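Local coordinates for TonB-dependent siderophore receptor (Pseudomonas aeruginosa 39016, PDB 5NEC), which probably takes up iron-loaded siderophores, and drug conjugates that mimic them, across the outer membrane with energy supplied through TonB, at residues D251-K254 with H255-D258; Q315-S319 with Q320-N324; K389-P392 with S393-G396. All blocks are in the same frame, centred on the assembly; numbering follows the deposited sequence.

Interaction 1. Residues D251-K254 with H255-D258; sequences DRSK and HNPD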
loop_
_atom_site.group_PDB
_atom_site.type_symbol
_atom_site.label_atom_id
_atom_site.label_comp_id
_atom_site.label_asym_id
_atom_site.label_seq_id
_atom_site.Cartn_x
_atom_site.Cartn_y
_atom_site.Cartn_z
ATOM N N ASP A 251 25.393 -23.332 9.625
ATOM C CA ASP A 251 24.352 -23.902 10.504
ATOM C C ASP A 251 23.013 -23.141 10.434
ATOM O O ASP A 251 22.278 -23.131 11.408
ATOM C CB ASP A 251 24.862 -23.950 11.948
ATOM C CG ASP A 251 25.036 -22.558 12.564
ATOM O OD1 ASP A 251 25.169 -21.564 11.795
ATOM O OD2 ASP A 251 25.022 -22.468 13.819
ATOM N N ARG A 252 22.697 -22.503 9.304
ATOM C CA ARG A 252 21.469 -21.715 9.217
ATOM C C ARG A 252 20.245 -22.617 9.404
ATOM O O ARG A 252 20.147 -23.662 8.783
ATOM C CB ARG A 252 21.371 -20.991 7.869
ATOM C CG ARG A 252 20.150 -20.069 7.759
ATOM C CD ARG A 252 19.725 -19.805 6.333
ATOM N NE ARG A 252 20.468 -18.693 5.757
ATOM C CZ ARG A 252 20.306 -18.241 4.517
ATOM N NH1 ARG A 252 19.417 -18.807 3.719
ATOM N NH2 ARG A 252 21.030 -17.213 4.083
ATOM N N SER A 253 19.318 -22.200 10.257
ATOM C CA SER A 253 18.066 -22.946 10.490
ATOM C C SER A 253 17.069 -22.038 11.213
ATOM O O SER A 253 17.392 -20.882 11.524
ATOM C CB SER A 253 18.329 -24.209 11.335
ATOM O OG SER A 253 18.652 -23.862 12.686
ATOM N N LYS A 254 15.879 -22.585 11.517
ATOM C CA LYS A 254 14.928 -21.947 12.437
ATOM C C LYS A 254 15.545 -21.517 13.769
ATOM O O LYS A 254 15.139 -20.530 14.382
ATOM C CB LYS A 254 13.817 -22.929 12.797
ATOM C CG LYS A 254 12.875 -23.295 11.676
ATOM C CD LYS A 254 12.194 -24.648 11.876
ATOM C CE LYS A 254 11.651 -24.878 13.276
ATOM N NZ LYS A 254 11.575 -26.344 13.485
ATOM N N HIS A 255 16.525 -22.291 14.222
ATOM C CA HIS A 255 17.142 -22.078 15.521
ATOM C C HIS A 255 18.225 -20.995 15.483
ATOM O O HIS A 255 18.342 -20.219 16.435
ATOM C CB HIS A 255 17.665 -23.406 16.045
ATOM C CG HIS A 255 16.627 -24.488 16.054
ATOM N ND1 HIS A 255 15.365 -24.313 16.588
ATOM C CD2 HIS A 255 16.657 -25.748 15.567
ATOM C CE1 HIS A 255 14.665 -25.424 16.432
ATOM N NE2 HIS A 255 15.431 -26.316 15.828
ATOM N N ASN A 256 18.995 -20.946 14.388
ATOM C CA ASN A 256 19.988 -19.883 14.143
ATOM C C ASN A 256 19.725 -19.259 12.775
ATOM O O ASN A 256 20.378 -19.603 11.790
ATOM C CB ASN A 256 21.417 -20.426 14.230
ATOM C CG ASN A 256 21.658 -21.143 15.525
ATOM O OD1 ASN A 256 21.906 -20.525 16.562
ATOM N ND2 ASN A 256 21.534 -22.454 15.493
ATOM N N PRO A 257 18.730 -18.361 12.701
ATOM C CA PRO A 257 18.399 -17.767 11.414
ATOM C C PRO A 257 19.423 -16.724 10.980
ATOM O O PRO A 257 20.067 -16.135 11.824
ATOM C CB PRO A 257 17.020 -17.130 11.682
ATOM C CG PRO A 257 17.049 -16.782 13.117
ATOM C CD PRO A 257 17.809 -17.907 13.760
ATOM N N ASP A 258 19.538 -16.499 9.675
ATOM C CA ASP A 258 20.435 -15.461 9.138
ATOM C C ASP A 258 19.763 -14.100 8.884
ATOM O O ASP A 258 18.576 -14.021 8.622
ATOM C CB ASP A 258 21.125 -15.943 7.861
ATOM C CG ASP A 258 22.388 -16.767 8.141
ATOM O OD1 ASP A 258 23.230 -16.351 8.989
ATOM O OD2 ASP A 258 22.565 -17.806 7.467
#
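His255 and Lys254 sit at the bend of this loop, and the methylene CB of Lys254 lies over one face of the imidazole. The lysine chain kinks at its third torsion, and its tip ends up near the ring, with Lys254 NZ 4.5 Å from His255 NE2, too far to bond. His255 also offers its backbone N-H to the hydroxyl of Ser253, with N to OG at 3.1 Å. This bond, from a serine oxygen to the N-H two residues on, makes an ST turn, and it folds the chain back at Lys254 and His255. Asn256 N points at the same Ser253 OG, but that bond is long and weak at 3.4 Å. Asn256 closes the turn from its far end: its carbonyl O accepts the N-H of Ser253 at 3.2 Å, the donor standing well above the carbonyl plane, and Arg252 CA adds a C-H...O contact to the same oxygen. The amide of Asn256 comes up beside the carboxylate of Asp251, the two planes only 13° apart, yet Asn256 ND2 stays 3.9 Å from Asp251 OD2.

Beyond the turn, Arg252 reaches Asp258. With CG opposite the backbone N (chi1 -176°) and a bend at chi3, the chain brings NE to 2.8 Å from Asp258 OD2, a nearly straight salt bridge (166°). The carboxylate oxygen lies in the guanidinium plane and uses its anti lone pair. Asp258 OD1 is taken by Ser249 OG, while Arg252 NH2 goes to Ala247 O. The loop joins barrel strands 244-245 and 276-291, and backbone bonds tie Asp258 to Thr672 and Tyr674. The exposed bend thus rests on one hydroxyl accepting two N-H groups and on one backbone bond, whereas the buried Asp258 carboxylate, paired with a cation and a hydroxyl, would be expected to stay ionised.

Interaction 2. Residues Q315-S319 with Q320-N324; sequences QPDDS and QGNIN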
loop_
_atom_site.group_PDB
_atom_site.type_symbol
_atom_site.label_atom_id
_atom_site.label_comp_id
_atom_site.label_asym_id
_atom_site.label_seq_id
_atom_site.Cartn_x
_atom_site.Cartn_y
_atom_site.Cartn_z
ATOM N N GLN A 315 20.021 -9.273 -8.067
ATOM C CA GLN A 315 19.910 -9.803 -6.693
ATOM C C GLN A 315 21.284 -10.303 -6.254
ATOM O O GLN A 315 21.924 -11.065 -6.982
ATOM C CB GLN A 315 18.912 -10.938 -6.617
ATOM C CG GLN A 315 17.593 -10.588 -7.256
ATOM C CD GLN A 315 16.518 -11.636 -7.064
ATOM O OE1 GLN A 315 15.405 -11.447 -7.548
ATOM N NE2 GLN A 315 16.833 -12.743 -6.378
ATOM N N PRO A 316 21.723 -9.897 -5.059
ATOM C CA PRO A 316 23.071 -10.239 -4.628
ATOM C C PRO A 316 23.227 -11.688 -4.181
ATOM O O PRO A 316 22.735 -12.075 -3.127
ATOM C CB PRO A 316 23.322 -9.262 -3.482
ATOM C CG PRO A 316 21.976 -8.955 -2.922
ATOM C CD PRO A 316 20.965 -9.214 -3.993
ATOM N N ASP A 317 23.852 -12.477 -5.058
ATOM C CA ASP A 317 24.374 -13.829 -4.799
ATOM C C ASP A 317 23.424 -15.011 -4.798
ATOM O O ASP A 317 23.890 -16.149 -4.877
ATOM C CB ASP A 317 25.243 -13.871 -3.521
ATOM C CG ASP A 317 26.427 -14.838 -3.649
ATOM O OD1 ASP A 317 27.013 -14.869 -4.753
ATOM O OD2 ASP A 317 26.754 -15.566 -2.670
ATOM N N ASP A 318 22.123 -14.763 -4.730
ATOM C CA ASP A 318 21.098 -15.820 -4.560
ATOM C C ASP A 318 21.535 -17.096 -3.807
ATOM O O ASP A 318 21.335 -18.217 -4.276
ATOM C CB ASP A 318 20.410 -16.138 -5.907
ATOM C CG ASP A 318 19.274 -15.138 -6.258
ATOM O OD1 ASP A 318 19.291 -13.952 -5.821
ATOM O OD2 ASP A 318 18.349 -15.550 -7.003
ATOM N N SER A 319 22.106 -16.887 -2.618
ATOM C CA SER A 319 22.410 -17.967 -1.650
ATOM C C SER A 319 23.383 -19.037 -2.153
ATOM O O SER A 319 23.329 -20.190 -1.755
ATOM C CB SER A 319 21.115 -18.607 -1.149
ATOM O OG SER A 319 20.230 -17.604 -0.692
ATOM N N GLN A 320 24.281 -18.620 -3.037
ATOM C CA GLN A 320 25.288 -19.499 -3.606
ATOM C C GLN A 320 26.512 -19.663 -2.693
ATOM O O GLN A 320 27.342 -20.507 -2.937
ATOM C CB GLN A 320 25.712 -18.982 -4.997
ATOM C CG GLN A 320 24.644 -19.122 -6.066
ATOM C CD GLN A 320 24.071 -20.537 -6.113
ATOM O OE1 GLN A 320 24.807 -21.520 -6.187
ATOM N NE2 GLN A 320 22.767 -20.639 -6.039
ATOM N N GLY A 321 26.627 -18.837 -1.663
ATOM C CA GLY A 321 27.717 -18.929 -0.724
ATOM C C GLY A 321 28.991 -18.233 -1.150
ATOM O O GLY A 321 29.963 -18.281 -0.412
ATOM N N ASN A 322 28.983 -17.532 -2.291
ATOM C CA ASN A 322 30.158 -16.750 -2.731
ATOM C C ASN A 322 30.539 -15.637 -1.752
ATOM O O ASN A 322 31.700 -15.238 -1.707
ATOM C CB ASN A 322 29.942 -16.109 -4.100
ATOM C CG ASN A 322 29.562 -17.106 -5.168
ATOM O OD1 ASN A 322 30.227 -18.116 -5.340
ATOM N ND2 ASN A 322 28.491 -16.819 -5.911
ATOM N N ILE A 323 29.569 -15.113 -1.003
ATOM C CA ILE A 323 29.839 -14.073 0.003
ATOM C C ILE A 323 30.824 -14.509 1.081
ATOM O O ILE A 323 31.554 -13.669 1.611
ATOM C CB ILE A 323 28.554 -13.502 0.672
ATOM C CG1 ILE A 323 27.749 -14.590 1.416
ATOM C CG2 ILE A 323 27.703 -12.785 -0.377
ATOM C CD1 ILE A 323 26.609 -14.040 2.241
ATOM N N ASN A 324 30.875 -15.803 1.368
ATOM C CA ASN A 324 31.829 -16.328 2.327
ATOM C C ASN A 324 33.284 -16.351 1.873
ATOM O O ASN A 324 34.142 -16.634 2.693
ATOM C CB ASN A 324 31.374 -17.706 2.821
ATOM C CG ASN A 324 30.091 -17.616 3.616
ATOM O OD1 ASN A 324 29.964 -16.758 4.458
ATOM N ND2 ASN A 324 29.120 -18.453 3.312
HETATM O O HOH W 1 25.491 -16.610 -0.545
#
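Asp317 and Asn322 meet through a short bond: Asn322 ND2 gives a hydrogen to Asp317 OD1 at 2.7 Å, reaching the oxygen on its syn side, with carboxylate and amide planes 60° apart. The other oxygen, OD2, faces the backbone where the 3-10 segment 322-324 begins. It accepts a weak bond from Ile323 N at 3.3 Å and lies 3.7 Å from Ile323 CG2. A water bridges as well, donating to Asp317 OD2 and accepting from Gly321 N, 2.7 Å on each side. Behind this, the chain reverses in a type I' beta turn from Asp317 to Gln320, closed by Gln320 N on Asp317 O at 3.1 Å. Asp318 and Ser319 both take left-handed backbone angles in it, in the loop that connects the antiparallel strands 296-316 and 327-354, a hairpin of the barrel wall. Gln320, bent at chi2 (-51°), curls its amide back so that NE2 makes a weak bond to Asp318 O, while its OE1 goes to Lys389 NZ. Further out, Asp317 OD1 also takes the N-H of Trp329, and Asn322 ND2 also serves Asn388 O. Asp318 is gripped by Gln315 NE2, 2.8 Å from its OD1, and by a salt bridge to Arg331; Ser319 OG pairs with His715.

Interaction 3. Residues K389-P392 with S393-G396; sequences KCNP and SLIG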
loop_
_atom_site.group_PDB
_atom_site.type_symbol
_atom_site.label_atom_id
_atom_site.label_comp_id
_atom_site.label_asym_id
_atom_site.label_seq_id
_atom_site.Cartn_x
_atom_site.Cartn_y
_atom_site.Cartn_z
ATOM N N LYS A 389 29.082 -19.246 -9.632
ATOM C CA LYS A 389 30.088 -19.196 -8.561
ATOM C C LYS A 389 31.162 -18.162 -8.867
ATOM O O LYS A 389 31.472 -17.903 -10.026
ATOM C CB LYS A 389 30.724 -20.575 -8.346
ATOM C CG LYS A 389 29.732 -21.688 -8.015
ATOM C CD LYS A 389 29.066 -21.411 -6.679
ATOM C CE LYS A 389 28.241 -22.595 -6.196
ATOM N NZ LYS A 389 26.979 -22.746 -6.974
ATOM N N CYS A 390 31.727 -17.602 -7.799
ATOM C CA CYS A 390 32.617 -16.427 -7.832
ATOM C C CYS A 390 33.657 -16.543 -6.735
ATOM O O CYS A 390 33.419 -17.177 -5.721
ATOM C CB CYS A 390 31.866 -15.130 -7.495
ATOM S SG CYS A 390 30.631 -14.629 -8.653
ATOM N N ASN A 391 34.762 -15.842 -6.928
ATOM C CA ASN A 391 35.762 -15.636 -5.871
ATOM C C ASN A 391 36.524 -14.359 -6.285
ATOM O O ASN A 391 36.296 -13.840 -7.387
ATOM C CB ASN A 391 36.686 -16.868 -5.726
ATOM C CG ASN A 391 37.379 -17.232 -7.013
ATOM O OD1 ASN A 391 38.042 -16.394 -7.641
ATOM N ND2 ASN A 391 37.193 -18.463 -7.457
ATOM N N PRO A 392 37.403 -13.843 -5.412
ATOM C CA PRO A 392 38.076 -12.577 -5.755
ATOM C C PRO A 392 38.864 -12.522 -7.071
ATOM O O PRO A 392 38.979 -11.463 -7.667
ATOM C CB PRO A 392 38.955 -12.305 -4.531
ATOM C CG PRO A 392 38.149 -12.882 -3.405
ATOM C CD PRO A 392 37.596 -14.170 -3.988
ATOM N N SER A 393 39.369 -13.648 -7.545
ATOM C CA SER A 393 40.080 -13.702 -8.833
ATOM C C SER A 393 39.159 -13.534 -10.040
ATOM O O SER A 393 39.619 -13.145 -11.113
ATOM C CB SER A 393 40.874 -15.008 -8.966
ATOM O OG SER A 393 40.030 -16.103 -9.286
ATOM N N LEU A 394 37.873 -13.837 -9.867
ATOM C CA LEU A 394 36.860 -13.682 -10.932
ATOM C C LEU A 394 36.168 -12.308 -10.948
ATOM O O LEU A 394 35.541 -11.944 -11.937
ATOM C CB LEU A 394 35.817 -14.809 -10.845
ATOM C CG LEU A 394 36.360 -16.226 -11.107
ATOM C CD1 LEU A 394 35.316 -17.282 -10.777
ATOM C CD2 LEU A 394 36.853 -16.412 -12.537
ATOM N N ILE A 395 36.298 -11.537 -9.876
ATOM C CA ILE A 395 35.693 -10.197 -9.800
ATOM C C ILE A 395 36.122 -9.318 -10.977
ATOM O O ILE A 395 37.290 -9.265 -11.294
ATOM C CB ILE A 395 36.075 -9.480 -8.496
ATOM C CG1 ILE A 395 35.389 -10.164 -7.312
ATOM C CG2 ILE A 395 35.700 -7.995 -8.554
ATOM C CD1 ILE A 395 35.870 -9.634 -5.974
ATOM N N GLY A 396 35.175 -8.627 -11.620
ATOM C CA GLY A 396 35.502 -7.767 -12.744
ATOM C C GLY A 396 35.535 -8.530 -14.046
ATOM O O GLY A 396 34.753 -9.458 -14.251
#
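Asn391 OD1 is the atom that three groups close on. The shortest bond comes from the hydroxyl of Ser393, which donates to it with OG only 2.6 Å from OD1, tilted 16° from the carbonyl plane of the amide. Ser393 N adds a weak bond to Asn391 OD1 at 3.1 Å, and Leu394 N another weak one to Asn391 OD1 at 3.4 Å. An asparagine oxygen taking the N-H two residues on is an Asx turn. The arrangement depends on chi1 of Asn391 (56°), which swings the amide between its own N and carbonyl carbon, so that OD1 bends forward over the following peptides; Ser393 turns OG the same way (chi1 77°) and meets it.

The backbone carbonyl of Asn391 shares the N-H of Leu394 with OD1: Leu394 N bonds to Asn391 O at 2.9 Å, closing a beta turn over Pro392 and Ser393, and Ile395 N makes a weak bond to that oxygen as well as to Pro392 O. The chain thus winds through about one helical turn. Two aliphatic side chains lie against the turn. Leu394 lays CD1 beside the Asn391 amide, 4.0 Å from ND2, and Ile395 CD1 touches Pro392 CB at 4.3 Å.

The turn lies in the long loop between strands 357-379 and 403-405. Cys390 is disulfide-linked to Cys403, and Gly396 makes a backbone hydrogen bond to the same Cys403, so both ends of the turn are drawn to strand 403-405, while Cys390 packs on Ser327 and Trp329 of strand 327-354.

Along the chain the three contacts come in series, each within one continuous stretch of chain, and none nests in or crosses another. Interaction 1 folds the loop between strands 244-245 and 276-291. Interaction 2 turns the chain between strands 296-316 and 327-354, and interaction 3 winds up part of the loop following strand 357-379. Interactions 2 and 3 touch, their centres about 12 Å apart, along 320-322 and 389-390, so adjacent loops of the barrel are stitched together. Interaction 1 does not touch the others, its nearest atoms about 5 Å from interaction 2 and about 14 Å from interaction 3, though Asn324 of interaction 2 bonds Lys248 O in its loop. All lie toward one end of the barrel, probably the extracellular one.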